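Local coordinates for protein immunoreactive 84kD antigen PG93 (Porphyromonas gingivalis, PDB 5M11) that is an essential bacterial surface component of the type-IX secretion system, through which this oral bacterium exports proteins, at residues D372-A377 with R423-A428. Numbering follows the deposited sequence.
Sequences DAIDIA and RVKAIA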
ATOM      1  N   ASP A 372      16.307   2.867  -6.949  1.00 81.03           N
ATOM      2  CA  ASP A 372      16.256   1.876  -5.888  1.00 78.08           C
ATOM      3  C   ASP A 372      16.827   2.409  -4.587  1.00 77.49           C
ATOM      4  O   ASP A 372      17.813   1.872  -4.074  1.00 76.51           O
ATOM      5  CB  ASP A 372      16.960   0.567  -6.300  1.00 82.11           C
ATOM      6  CG  ASP A 372      16.751   0.168  -7.747  1.00 95.86           C
ATOM      7  OD1 ASP A 372      15.606  -0.207  -8.100  1.00 96.38           O
ATOM      8  OD2 ASP A 372      17.729   0.238  -8.528  1.00104.29           O
ATOM      9  N   ALA A 373      16.201   3.473  -4.055  1.00 71.72           N
ATOM     10  CA  ALA A 373      16.524   4.017  -2.738  1.00 68.62           C
ATOM     11  C   ALA A 373      15.975   3.008  -1.726  1.00 71.11           C
ATOM     12  O   ALA A 373      14.770   2.762  -1.713  1.00 70.19           O
ATOM     13  CB  ALA A 373      15.894   5.393  -2.572  1.00 68.53           C
ATOM     14  N   ILE A 374      16.850   2.336  -0.969  1.00 68.11           N
ATOM     15  CA  ILE A 374      16.397   1.236  -0.111  1.00 67.65           C
ATOM     16  C   ILE A 374      16.624   1.413   1.420  1.00 70.19           C
ATOM     17  O   ILE A 374      16.116   0.574   2.185  1.00 70.30           O
ATOM     18  CB  ILE A 374      17.041  -0.092  -0.580  1.00 72.56           C
ATOM     19  CG1 ILE A 374      18.548   0.067  -0.816  1.00 73.90           C
ATOM     20  CG2 ILE A 374      16.333  -0.632  -1.813  1.00 75.70           C
ATOM     21  CD1 ILE A 374      19.261  -1.052  -0.453  1.00 84.69           C
ATOM     22  N   ASP A 375      17.378   2.442   1.870  1.00 64.40           N
ATOM     23  CA  ASP A 375      17.572   2.659   3.309  1.00 61.82           C
ATOM     24  C   ASP A 375      17.765   4.146   3.645  1.00 63.83           C
ATOM     25  O   ASP A 375      18.316   4.921   2.860  1.00 63.41           O
ATOM     26  CB  ASP A 375      18.734   1.814   3.893  1.00 64.00           C
ATOM     27  CG  ASP A 375      18.536   1.282   5.324  1.00 75.89           C
ATOM     28  OD1 ASP A 375      17.687   1.841   6.071  1.00 74.32           O
ATOM     29  OD2 ASP A 375      19.252   0.335   5.706  1.00 85.45           O
ATOM     30  N   ILE A 376      17.259   4.527   4.822  1.00 59.72           N
ATOM     31  CA  ILE A 376      17.333   5.867   5.384  1.00 59.65           C
ATOM     32  C   ILE A 376      18.115   5.810   6.689  1.00 63.62           C
ATOM     33  O   ILE A 376      18.097   4.785   7.393  1.00 63.61           O
ATOM     34  CB  ILE A 376      15.920   6.486   5.620  1.00 62.49           C
ATOM     35  CG1 ILE A 376      14.885   6.097   4.509  1.00 64.26           C
ATOM     36  CG2 ILE A 376      15.994   8.017   5.821  1.00 63.00           C
ATOM     37  CD1 ILE A 376      15.018   6.805   3.119  1.00 74.61           C
ATOM     38  N   ALA A 377      18.819   6.914   6.997  1.00 59.24           N
ATOM     39  CA  ALA A 377      19.540   7.133   8.246  1.00 57.78           C
ATOM     40  C   ALA A 377      19.396   8.593   8.585  1.00 60.30           C
ATOM     41  O   ALA A 377      19.836   9.434   7.815  1.00 61.82           O
ATOM     42  CB  ALA A 377      21.000   6.717   8.131  1.00 58.97           C
ATOM     43  N   ARG A 423      26.255  -0.267  -4.274  1.00 78.50           N
ATOM     44  CA  ARG A 423      25.017  -0.678  -3.630  1.00 75.51           C
ATOM     45  C   ARG A 423      25.134  -0.561  -2.100  1.00 74.89           C
ATOM     46  O   ARG A 423      25.810  -1.369  -1.466  1.00 74.85           O
ATOM     47  CB  ARG A 423      24.628  -2.082  -4.090  1.00 78.16           C
ATOM     48  CG  ARG A 423      25.785  -3.036  -4.332  1.00 95.96           C
ATOM     49  CD  ARG A 423      25.307  -4.302  -5.017  1.00107.77           C
ATOM     50  NE  ARG A 423      24.820  -4.050  -6.373  1.00111.03           N
ATOM     51  CZ  ARG A 423      25.206  -4.729  -7.448  1.00127.94           C
ATOM     52  NH1 ARG A 423      26.110  -5.697  -7.341  1.00113.87           N
ATOM     53  NH2 ARG A 423      24.709  -4.436  -8.639  1.00120.35           N
ATOM     54  N   VAL A 424      24.463   0.471  -1.525  1.00 67.57           N
ATOM     55  CA  VAL A 424      24.501   0.855  -0.106  1.00 64.13           C
ATOM     56  C   VAL A 424      23.203   0.469   0.653  1.00 63.94           C
ATOM     57  O   VAL A 424      22.141   1.051   0.395  1.00 62.86           O
ATOM     58  CB  VAL A 424      24.766   2.400   0.033  1.00 67.35           C
ATOM     59  CG1 VAL A 424      24.984   2.814   1.491  1.00 64.75           C
ATOM     60  CG2 VAL A 424      25.935   2.865  -0.833  1.00 69.40           C
ATOM     61  N   LYS A 425      23.319  -0.448   1.635  1.00 57.42           N
ATOM     62  CA  LYS A 425      22.218  -0.859   2.521  1.00 55.09           C
ATOM     63  C   LYS A 425      22.730  -0.919   3.983  1.00 58.71           C
ATOM     64  O   LYS A 425      23.933  -0.799   4.179  1.00 60.16           O
ATOM     65  CB  LYS A 425      21.582  -2.202   2.087  1.00 57.89           C
ATOM     66  CG  LYS A 425      20.218  -2.388   2.730  1.00 63.85           C
ATOM     67  CD  LYS A 425      19.451  -3.642   2.401  1.00 74.52           C
ATOM     68  CE  LYS A 425      18.111  -3.470   3.098  1.00 83.40           C
ATOM     69  NZ  LYS A 425      17.163  -4.578   2.842  1.00 89.85           N
ATOM     70  N   ALA A 426      21.830  -1.087   4.998  1.00 52.89           N
ATOM     71  CA  ALA A 426      22.121  -1.170   6.447  1.00 50.75           C
ATOM     72  C   ALA A 426      22.878   0.081   6.993  1.00 53.46           C
ATOM     73  O   ALA A 426      23.917  -0.061   7.654  1.00 53.35           O
ATOM     74  CB  ALA A 426      22.893  -2.446   6.768  1.00 52.32           C
ATOM     75  N   ILE A 427      22.322   1.303   6.752  1.00 48.95           N
ATOM     76  CA  ILE A 427      22.927   2.577   7.200  1.00 48.11           C
ATOM     77  C   ILE A 427      22.290   3.090   8.499  1.00 52.57           C
ATOM     78  O   ILE A 427      21.059   3.192   8.591  1.00 53.22           O
ATOM     79  CB  ILE A 427      22.933   3.706   6.124  1.00 50.57           C
ATOM     80  CG1 ILE A 427      21.535   3.921   5.472  1.00 49.91           C
ATOM     81  CG2 ILE A 427      24.020   3.440   5.096  1.00 52.16           C
ATOM     82  CD1 ILE A 427      21.332   5.274   4.709  1.00 54.93           C
ATOM     83  N   ALA A 428      23.140   3.467   9.482  1.00 47.37           N
ATOM     84  CA  ALA A 428      22.687   4.020  10.759  1.00 45.63           C
ATOM     85  C   ALA A 428      23.699   5.036  11.299  1.00 51.93           C
ATOM     86  O   ALA A 428      24.820   5.116  10.796  1.00 50.20           O
ATOM     87  CB  ALA A 428      22.463   2.899  11.763  1.00 45.37           C
TER
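The carboxylate of Asp375 is the flat group here, and Ile427 lies over one of its faces, with CG1 4.0 Å from Asp375 CG. The amide of Ile427 also reaches OD2 from above that face, in a weak hydrogen bond of 3.4 Å from N to OD2. Ala426 N sits 3.0 Å from the same OD2, while Asp375 OD1 takes a weak bond from Ile376 N and comes close to Glu318, a zinc ligand in another model of this protein. OD2 thus points into the corner at Ala426, where left-handed backbone angles (57°/54°) swing the chain round. Ile427 CG1 stands between its backbone N and carbonyl carbon (chi1 50°), which carries CD1 to within 3.7 Å of Ala377 CB. At the other end, Ile374 CD1 butts at about a right angle against the extended Lys425 chain, 3.6 Å from its CG, and Lys425 NZ goes on to Tyr317 OH. Ile374 and Asp375 form a classic beta bulge opposite Gly389. Segments 372-377 and 423-428 lie on the first strands of successive four-stranded antiparallel blades, as in a beta-propeller, and Asn472 of strand 469-475, which opens the following blade, touches both Asp375 and Lys425.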